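Local coordinates for protein ochratoxinase (PDB 4C65) that is a zinc-dependent carboxypeptidase of the amidohydrolase superfamily that hydrolyses the mycotoxin ochratoxin A to ochratoxin alpha and L-phenylalanine, at residues 348-362 against 396-408. Sequence-based numbering, arbitrary orientation.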
ATOM      1  N   GLN A 348     -43.459   0.070 -27.945  1.00 21.59           N
ATOM      2  CA  GLN A 348     -43.857  -0.809 -29.025  1.00 23.06           C
ATOM      3  C   GLN A 348     -43.892  -2.273 -28.573  1.00 23.19           C
ATOM      4  O   GLN A 348     -44.858  -2.975 -28.813  1.00 23.93           O
ATOM      5  CB  GLN A 348     -42.899  -0.653 -30.191  1.00 24.00           C
ATOM      6  CG  GLN A 348     -43.159  -1.640 -31.294  1.00 25.97           C
ATOM      7  CD  GLN A 348     -42.311  -1.395 -32.524  1.00 27.14           C
ATOM      8  OE1 GLN A 348     -41.927  -0.271 -32.844  1.00 26.90           O
ATOM      9  NE2 GLN A 348     -42.097  -2.453 -33.281  1.00 28.78           N
ATOM     10  N   PHE A 349     -42.859  -2.698 -27.850  1.00 22.06           N
ATOM     11  CA  PHE A 349     -42.791  -4.070 -27.408  1.00 22.26           C
ATOM     12  C   PHE A 349     -43.787  -4.372 -26.319  1.00 21.83           C
ATOM     13  O   PHE A 349     -44.299  -5.478 -26.265  1.00 22.63           O
ATOM     14  CB  PHE A 349     -41.368  -4.449 -26.970  1.00 21.67           C
ATOM     15  CG  PHE A 349     -40.336  -4.319 -28.065  1.00 22.13           C
ATOM     16  CD1 PHE A 349     -40.592  -4.789 -29.339  1.00 23.60           C
ATOM     17  CD2 PHE A 349     -39.090  -3.749 -27.799  1.00 21.22           C
ATOM     18  CE1 PHE A 349     -39.642  -4.680 -30.332  1.00 24.29           C
ATOM     19  CE2 PHE A 349     -38.139  -3.625 -28.793  1.00 21.82           C
ATOM     20  CZ  PHE A 349     -38.415  -4.096 -30.058  1.00 23.41           C
ATOM     21  N   ALA A 350     -44.082  -3.399 -25.463  1.00 20.77           N
ATOM     22  CA  ALA A 350     -45.134  -3.567 -24.466  1.00 20.65           C
ATOM     23  C   ALA A 350     -46.473  -3.937 -25.120  1.00 22.20           C
ATOM     24  O   ALA A 350     -47.207  -4.805 -24.627  1.00 22.75           O
ATOM     25  CB  ALA A 350     -45.285  -2.308 -23.654  1.00 19.47           C
ATOM     26  N   VAL A 351     -46.768  -3.303 -26.256  1.00 22.97           N
ATOM     27  CA  VAL A 351     -47.984  -3.585 -26.995  1.00 24.53           C
ATOM     28  C   VAL A 351     -47.843  -4.867 -27.811  1.00 26.15           C
ATOM     29  O   VAL A 351     -48.610  -5.807 -27.634  1.00 26.94           O
ATOM     30  CB  VAL A 351     -48.370  -2.401 -27.927  1.00 24.85           C
ATOM     31  CG1 VAL A 351     -49.561  -2.749 -28.811  1.00 26.43           C
ATOM     32  CG2 VAL A 351     -48.655  -1.151 -27.101  1.00 23.61           C
ATOM     33  N   GLU A 352     -46.846  -4.906 -28.681  1.00 26.90           N
ATOM     34  CA  GLU A 352     -46.745  -5.962 -29.700  1.00 28.89           C
ATOM     35  C   GLU A 352     -46.176  -7.297 -29.221  1.00 29.08           C
ATOM     36  O   GLU A 352     -46.400  -8.308 -29.851  1.00 30.45           O
ATOM     37  CB  GLU A 352     -45.929  -5.458 -30.892  1.00 29.84           C
ATOM     38  CG  GLU A 352     -46.597  -4.284 -31.597  1.00 30.57           C
ATOM     39  CD  GLU A 352     -45.821  -3.758 -32.789  1.00 31.59           C
ATOM     40  OE1 GLU A 352     -44.811  -4.371 -33.184  1.00 32.06           O
ATOM     41  OE2 GLU A 352     -46.239  -2.717 -33.351  1.00 32.60           O
ATOM     42  N   ARG A 353     -45.440  -7.293 -28.116  1.00 27.86           N
ATOM     43  CA  ARG A 353     -44.940  -8.515 -27.509  1.00 28.09           C
ATOM     44  C   ARG A 353     -45.675  -8.835 -26.211  1.00 27.19           C
ATOM     45  O   ARG A 353     -46.058  -9.973 -25.968  1.00 28.07           O
ATOM     46  CB  ARG A 353     -43.454  -8.388 -27.199  1.00 27.64           C
ATOM     47  CG  ARG A 353     -42.545  -8.313 -28.394  1.00 28.84           C
ATOM     48  CD  ARG A 353     -42.344  -9.677 -29.029  1.00 31.21           C
ATOM     49  NE  ARG A 353     -42.131  -9.555 -30.475  1.00 33.24           N
ATOM     50  CZ  ARG A 353     -41.345 -10.308 -31.258  1.00 35.83           C
ATOM     51  NH1 ARG A 353     -40.612 -11.334 -30.781  1.00 36.68           N
ATOM     52  NH2 ARG A 353     -41.281 -10.038 -32.573  1.00 37.34           N
ATOM     53  N   GLY A 354     -45.830  -7.841 -25.355  1.00 25.61           N
ATOM     54  CA  GLY A 354     -46.458  -8.048 -24.058  1.00 25.03           C
ATOM     55  C   GLY A 354     -47.951  -8.254 -24.149  1.00 25.84           C
ATOM     56  O   GLY A 354     -48.523  -9.014 -23.382  1.00 25.96           O
ATOM     57  N   GLY A 355     -48.576  -7.563 -25.094  1.00 26.36           N
ATOM     58  CA  GLY A 355     -50.015  -7.619 -25.261  1.00 27.50           C
ATOM     59  C   GLY A 355     -50.754  -6.511 -24.528  1.00 26.79           C
ATOM     60  O   GLY A 355     -51.972  -6.597 -24.334  1.00 27.47           O
ATOM     61  N   MET A 356     -50.030  -5.465 -24.115  1.00 25.33           N
ATOM     62  CA  MET A 356     -50.668  -4.274 -23.532  1.00 24.49           C
ATOM     63  C   MET A 356     -51.460  -3.507 -24.575  1.00 24.95           C
ATOM     64  O   MET A 356     -51.148  -3.571 -25.762  1.00 25.75           O
ATOM     65  CB  MET A 356     -49.619  -3.328 -22.964  1.00 22.93           C
ATOM     66  CG  MET A 356     -48.935  -3.845 -21.713  1.00 22.15           C
ATOM     67  SD  MET A 356     -48.095  -2.510 -20.859  1.00 20.45           S
ATOM     68  CE  MET A 356     -47.239  -3.405 -19.577  1.00 20.11           C
ATOM     69  N   THR A 357     -52.496  -2.804 -24.137  1.00 24.75           N
ATOM     70  CA  THR A 357     -53.121  -1.785 -24.978  1.00 25.16           C
ATOM     71  C   THR A 357     -52.157  -0.612 -25.030  1.00 23.88           C
ATOM     72  O   THR A 357     -51.323  -0.458 -24.140  1.00 22.56           O
ATOM     73  CB  THR A 357     -54.474  -1.292 -24.415  1.00 25.56           C
ATOM     74  OG1 THR A 357     -54.275  -0.770 -23.099  1.00 24.46           O
ATOM     75  CG2 THR A 357     -55.501  -2.421 -24.361  1.00 26.83           C
ATOM     76  N   PRO A 358     -52.236   0.195 -26.086  1.00 24.38           N
ATOM     77  CA  PRO A 358     -51.423   1.395 -26.078  1.00 23.40           C
ATOM     78  C   PRO A 358     -51.606   2.224 -24.802  1.00 22.49           C
ATOM     79  O   PRO A 358     -50.643   2.772 -24.285  1.00 21.00           O
ATOM     80  CB  PRO A 358     -51.912   2.146 -27.315  1.00 24.35           C
ATOM     81  CG  PRO A 358     -52.350   1.065 -28.255  1.00 25.82           C
ATOM     82  CD  PRO A 358     -52.925  -0.007 -27.376  1.00 25.97           C
ATOM     83  N   LEU A 359     -52.839   2.303 -24.306  1.00 23.38           N
ATOM     84  CA  LEU A 359     -53.119   3.063 -23.086  1.00 22.98           C
ATOM     85  C   LEU A 359     -52.422   2.451 -21.858  1.00 22.42           C
ATOM     86  O   LEU A 359     -51.894   3.178 -21.009  1.00 21.33           O
ATOM     87  CB  LEU A 359     -54.625   3.165 -22.848  1.00 24.03           C
ATOM     88  CG  LEU A 359     -55.100   4.152 -21.786  1.00 23.63           C
ATOM     89  CD1 LEU A 359     -54.711   5.576 -22.140  1.00 23.18           C
ATOM     90  CD2 LEU A 359     -56.597   4.031 -21.663  1.00 25.05           C
ATOM     91  N   GLU A 360     -52.405   1.121 -21.775  1.00 23.41           N
ATOM     92  CA  GLU A 360     -51.676   0.436 -20.692  1.00 23.02           C
ATOM     93  C   GLU A 360     -50.173   0.621 -20.810  1.00 21.78           C
ATOM     94  O   GLU A 360     -49.482   0.797 -19.802  1.00 21.51           O
ATOM     95  CB  GLU A 360     -52.005  -1.045 -20.681  1.00 24.11           C
ATOM     96  CG  GLU A 360     -53.389  -1.363 -20.128  1.00 25.48           C
ATOM     97  CD  GLU A 360     -53.862  -2.766 -20.511  1.00 27.31           C
ATOM     98  OE1 GLU A 360     -53.175  -3.499 -21.243  1.00 27.91           O
ATOM     99  OE2 GLU A 360     -54.973  -3.147 -20.112  1.00 29.51           O
ATOM    100  N   ALA A 361     -49.670   0.593 -22.039  1.00 21.64           N
ATOM    101  CA  ALA A 361     -48.252   0.810 -22.294  1.00 20.61           C
ATOM    102  C   ALA A 361     -47.818   2.182 -21.807  1.00 19.45           C
ATOM    103  O   ALA A 361     -46.779   2.323 -21.155  1.00 18.11           O
ATOM    104  CB  ALA A 361     -47.947   0.662 -23.773  1.00 21.26           C
ATOM    105  N   ILE A 362     -48.630   3.178 -22.105  1.00 19.76           N
ATOM    106  CA  ILE A 362     -48.362   4.539 -21.653  1.00 19.27           C
ATOM    107  C   ILE A 362     -48.391   4.651 -20.138  1.00 18.66           C
ATOM    108  O   ILE A 362     -47.560   5.334 -19.559  1.00 18.02           O
ATOM    109  CB  ILE A 362     -49.323   5.542 -22.316  1.00 20.14           C
ATOM    110  CG1 ILE A 362     -48.904   5.732 -23.789  1.00 20.52           C
ATOM    111  CG2 ILE A 362     -49.320   6.884 -21.584  1.00 19.70           C
ATOM    112  CD1 ILE A 362     -49.874   6.532 -24.626  1.00 21.56           C
ATOM    113  N   GLU A 396     -49.465  13.701 -32.961  1.00 36.28           N
ATOM    114  CA  GLU A 396     -50.421  12.629 -33.288  1.00 36.65           C
ATOM    115  C   GLU A 396     -50.772  11.788 -32.081  1.00 33.41           C
ATOM    116  O   GLU A 396     -50.076  11.788 -31.080  1.00 31.04           O
ATOM    117  CB  GLU A 396     -49.907  11.709 -34.396  1.00 40.15           C
ATOM    118  CG  GLU A 396     -50.091  12.319 -35.811  1.00 45.75           C
ATOM    119  CD  GLU A 396     -48.830  12.677 -36.571  1.00 48.97           C
ATOM    120  OE1 GLU A 396     -47.714  12.230 -36.194  1.00 51.28           O
ATOM    121  OE2 GLU A 396     -48.992  13.377 -37.613  1.00 52.16           O
ATOM    122  N   ASN A 397     -51.880  11.072 -32.205  1.00 32.64           N
ATOM    123  CA  ASN A 397     -52.447  10.278 -31.123  1.00 31.07           C
ATOM    124  C   ASN A 397     -51.738   8.928 -31.005  1.00 30.03           C
ATOM    125  O   ASN A 397     -51.905   8.067 -31.861  1.00 30.11           O
ATOM    126  CB  ASN A 397     -53.939  10.069 -31.371  1.00 32.25           C
ATOM    127  CG  ASN A 397     -54.607   9.270 -30.287  1.00 31.93           C
ATOM    128  OD1 ASN A 397     -54.003   8.931 -29.268  1.00 30.66           O
ATOM    129  ND2 ASN A 397     -55.842   8.909 -30.522  1.00 33.31           N
ATOM    130  N   PRO A 398     -50.939   8.751 -29.937  1.00 28.42           N
ATOM    131  CA  PRO A 398     -50.186   7.528 -29.781  1.00 27.78           C
ATOM    132  C   PRO A 398     -51.063   6.298 -29.532  1.00 28.45           C
ATOM    133  O   PRO A 398     -50.608   5.185 -29.745  1.00 28.32           O
ATOM    134  CB  PRO A 398     -49.289   7.831 -28.587  1.00 26.31           C
ATOM    135  CG  PRO A 398     -50.069   8.803 -27.777  1.00 26.01           C
ATOM    136  CD  PRO A 398     -50.789   9.651 -28.774  1.00 27.35           C
ATOM    137  N   LEU A 399     -52.311   6.499 -29.111  1.00 29.03           N
ATOM    138  CA  LEU A 399     -53.231   5.394 -28.860  1.00 29.96           C
ATOM    139  C   LEU A 399     -53.663   4.725 -30.156  1.00 32.19           C
ATOM    140  O   LEU A 399     -54.078   3.573 -30.128  1.00 32.41           O
ATOM    141  CB  LEU A 399     -54.464   5.882 -28.097  1.00 29.99           C
ATOM    142  CG  LEU A 399     -54.192   6.612 -26.789  1.00 28.60           C
ATOM    143  CD1 LEU A 399     -55.491   7.105 -26.194  1.00 29.15           C
ATOM    144  CD2 LEU A 399     -53.465   5.712 -25.809  1.00 27.65           C
ATOM    145  N   GLU A 400     -53.554   5.456 -31.271  1.00 34.44           N
ATOM    146  CA  GLU A 400     -53.822   4.909 -32.624  1.00 37.73           C
ATOM    147  C   GLU A 400     -52.595   4.224 -33.151  1.00 36.85           C
ATOM    148  O   GLU A 400     -52.716   3.369 -34.003  1.00 38.56           O
ATOM    149  CB  GLU A 400     -54.086   5.990 -33.713  1.00 40.92           C
ATOM    150  CG  GLU A 400     -55.318   5.847 -34.581  1.00 45.23           C
ATOM    151  CD  GLU A 400     -56.377   6.758 -34.063  1.00 47.95           C
ATOM    152  OE1 GLU A 400     -56.152   7.988 -34.160  1.00 48.86           O
ATOM    153  OE2 GLU A 400     -57.387   6.274 -33.530  1.00 51.07           O
ATOM    154  N   ASP A 401     -51.411   4.645 -32.708  1.00 34.82           N
ATOM    155  CA  ASP A 401     -50.147   4.054 -33.157  1.00 33.73           C
ATOM    156  C   ASP A 401     -49.055   4.328 -32.137  1.00 31.12           C
ATOM    157  O   ASP A 401     -48.527   5.444 -32.042  1.00 30.01           O
ATOM    158  CB  ASP A 401     -49.756   4.611 -34.534  1.00 35.04           C
ATOM    159  CG  ASP A 401     -48.492   3.966 -35.109  1.00 35.53           C
ATOM    160  OD1 ASP A 401     -48.022   2.917 -34.608  1.00 34.99           O
ATOM    161  OD2 ASP A 401     -47.966   4.526 -36.096  1.00 36.61           O
ATOM    162  N   ILE A 402     -48.681   3.287 -31.400  1.00 29.72           N
ATOM    163  CA  ILE A 402     -47.675   3.415 -30.352  1.00 28.04           C
ATOM    164  C   ILE A 402     -46.272   3.771 -30.883  1.00 27.36           C
ATOM    165  O   ILE A 402     -45.444   4.287 -30.147  1.00 25.72           O
ATOM    166  CB  ILE A 402     -47.634   2.147 -29.474  1.00 27.72           C
ATOM    167  CG1 ILE A 402     -47.044   2.452 -28.097  1.00 26.29           C
ATOM    168  CG2 ILE A 402     -46.900   1.004 -30.162  1.00 28.49           C
ATOM    169  CD1 ILE A 402     -48.015   3.157 -27.164  1.00 26.01           C
ATOM    170  N   LYS A 403     -46.029   3.528 -32.165  1.00 28.61           N
ATOM    171  CA  LYS A 403     -44.757   3.869 -32.794  1.00 29.14           C
ATOM    172  C   LYS A 403     -44.555   5.372 -33.008  1.00 29.14           C
ATOM    173  O   LYS A 403     -43.496   5.799 -33.455  1.00 28.92           O
ATOM    174  CB  LYS A 403     -44.634   3.180 -34.153  1.00 30.96           C
ATOM    175  CG  LYS A 403     -44.633   1.674 -34.087  1.00 31.55           C
ATOM    176  CD  LYS A 403     -44.401   1.088 -35.468  1.00 33.67           C
ATOM    177  CE  LYS A 403     -44.676  -0.388 -35.446  1.00 34.83           C
ATOM    178  NZ  LYS A 403     -44.694  -0.933 -36.818  1.00 37.10           N
ATOM    179  N   VAL A 404     -45.587   6.166 -32.750  1.00 29.47           N
ATOM    180  CA  VAL A 404     -45.483   7.613 -32.907  1.00 29.52           C
ATOM    181  C   VAL A 404     -44.320   8.178 -32.080  1.00 28.00           C
ATOM    182  O   VAL A 404     -43.596   9.067 -32.540  1.00 28.21           O
ATOM    183  CB  VAL A 404     -46.822   8.294 -32.541  1.00 30.10           C
ATOM    184  CG1 VAL A 404     -46.631   9.785 -32.339  1.00 29.91           C
ATOM    185  CG2 VAL A 404     -47.845   8.062 -33.656  1.00 31.70           C
ATOM    186  N   PHE A 405     -44.114   7.611 -30.892  1.00 26.36           N
ATOM    187  CA  PHE A 405     -43.026   8.023 -30.011  1.00 25.08           C
ATOM    188  C   PHE A 405     -41.627   7.841 -30.618  1.00 26.19           C
ATOM    189  O   PHE A 405     -40.665   8.426 -30.148  1.00 25.36           O
ATOM    190  CB  PHE A 405     -43.091   7.250 -28.709  1.00 23.51           C
ATOM    191  CG  PHE A 405     -44.297   7.544 -27.889  1.00 22.55           C
ATOM    192  CD1 PHE A 405     -44.443   8.763 -27.262  1.00 21.72           C
ATOM    193  CD2 PHE A 405     -45.274   6.586 -27.712  1.00 22.61           C
ATOM    194  CE1 PHE A 405     -45.555   9.036 -26.485  1.00 21.27           C
ATOM    195  CE2 PHE A 405     -46.394   6.848 -26.940  1.00 22.39           C
ATOM    196  CZ  PHE A 405     -46.537   8.076 -26.331  1.00 21.61           C
ATOM    197  N   GLN A 406     -41.510   7.037 -31.664  1.00 28.51           N
ATOM    198  CA  GLN A 406     -40.219   6.820 -32.309  1.00 30.28           C
ATOM    199  C   GLN A 406     -39.818   7.933 -33.281  1.00 32.56           C
ATOM    200  O   GLN A 406     -38.713   7.890 -33.817  1.00 33.32           O
ATOM    201  CB  GLN A 406     -40.193   5.457 -33.010  1.00 30.78           C
ATOM    202  CG  GLN A 406     -40.168   4.304 -32.013  1.00 29.83           C
ATOM    203  CD  GLN A 406     -40.455   2.985 -32.669  1.00 31.14           C
ATOM    204  OE1 GLN A 406     -39.896   2.674 -33.716  1.00 32.64           O
ATOM    205  NE2 GLN A 406     -41.346   2.210 -32.081  1.00 30.94           N
ATOM    206  N   GLU A 407     -40.696   8.901 -33.520  1.00 34.79           N
ATOM    207  CA  GLU A 407     -40.306  10.082 -34.260  1.00 38.48           C
ATOM    208  C   GLU A 407     -40.212  11.265 -33.275  1.00 39.26           C
ATOM    209  O   GLU A 407     -41.243  11.774 -32.837  1.00 39.59           O
ATOM    210  CB  GLU A 407     -41.285  10.350 -35.397  1.00 40.62           C
ATOM    211  CG  GLU A 407     -41.004  11.639 -36.167  1.00 43.21           C
ATOM    212  CD  GLU A 407     -39.543  11.809 -36.610  1.00 44.53           C
ATOM    213  OE1 GLU A 407     -39.189  11.263 -37.675  1.00 47.32           O
ATOM    214  OE2 GLU A 407     -38.757  12.498 -35.910  1.00 43.44           O
ATOM    215  N   PRO A 408     -38.969  11.705 -32.914  1.00 41.22           N
ATOM    216  CA  PRO A 408     -38.817  12.843 -31.969  1.00 40.34           C
ATOM    217  C   PRO A 408     -39.501  14.157 -32.406  1.00 39.68           C
ATOM    218  O   PRO A 408     -39.922  14.922 -31.540  1.00 37.63           O
ATOM    219  CB  PRO A 408     -37.296  13.071 -31.890  1.00 42.07           C
ATOM    220  CG  PRO A 408     -36.640  11.882 -32.499  1.00 42.53           C
ATOM    221  CD  PRO A 408     -37.660  11.166 -33.350  1.00 42.74           C
TER
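Two points of close backbone approach, Gln348 with Ile402 (CA atoms 5.8 Å apart) and Pro358 with Leu399 (CA atoms 5.2 Å apart), set the loop 396-408, which joins strands 391-394 and 411-416 away from the zinc site, against the end of helix 344-354 and the first turn of helix 358-365. Ile402 fills the angle between these helices. Its two branches divide the work: CG2 lies 3.7 Å from Gln348 CA and also meets Val351 CG2, while CG1, roughly anti to the backbone N (chi1 -157°), carries CD1 over to Pro358, Ala361 and Ile362. Further along, Leu399 CD2 touches Leu359 CD1 at 3.9 Å, and the Pro358 ring rests on the Leu399 backbone, its CG 3.6 Å from Leu399 O. Ile362 reaches across with CD1, which packs on Pro398 CG and comes to the edge of the Phe405 ring, 4.1 Å from CZ; Met62 of strand 60-67 touches both Ile362 and Phe405.

At the other end the contact turns polar. Gln406 NE2 donates to Gln348 OE1 over 2.7 Å, nearly straight (N-H...O 168°) and in the carbonyl plane of Gln348; the two amide planes are only 16° apart. The aliphatic part of Lys403 passes this amide, and its CE reaches Glu352 OE2 at 3.5 Å; NZ stays beyond salt-bridge distance. Asx turns at Asn397 and Asp401 shape the loop, and a capping box of Thr357 and Glu360 caps the start of helix 358-365. Apolar contacts thus dominate, bordered at one end by a well-directed hydrogen bond that would restrict rotation of both side-chain amides, while the charged pair probably adds little.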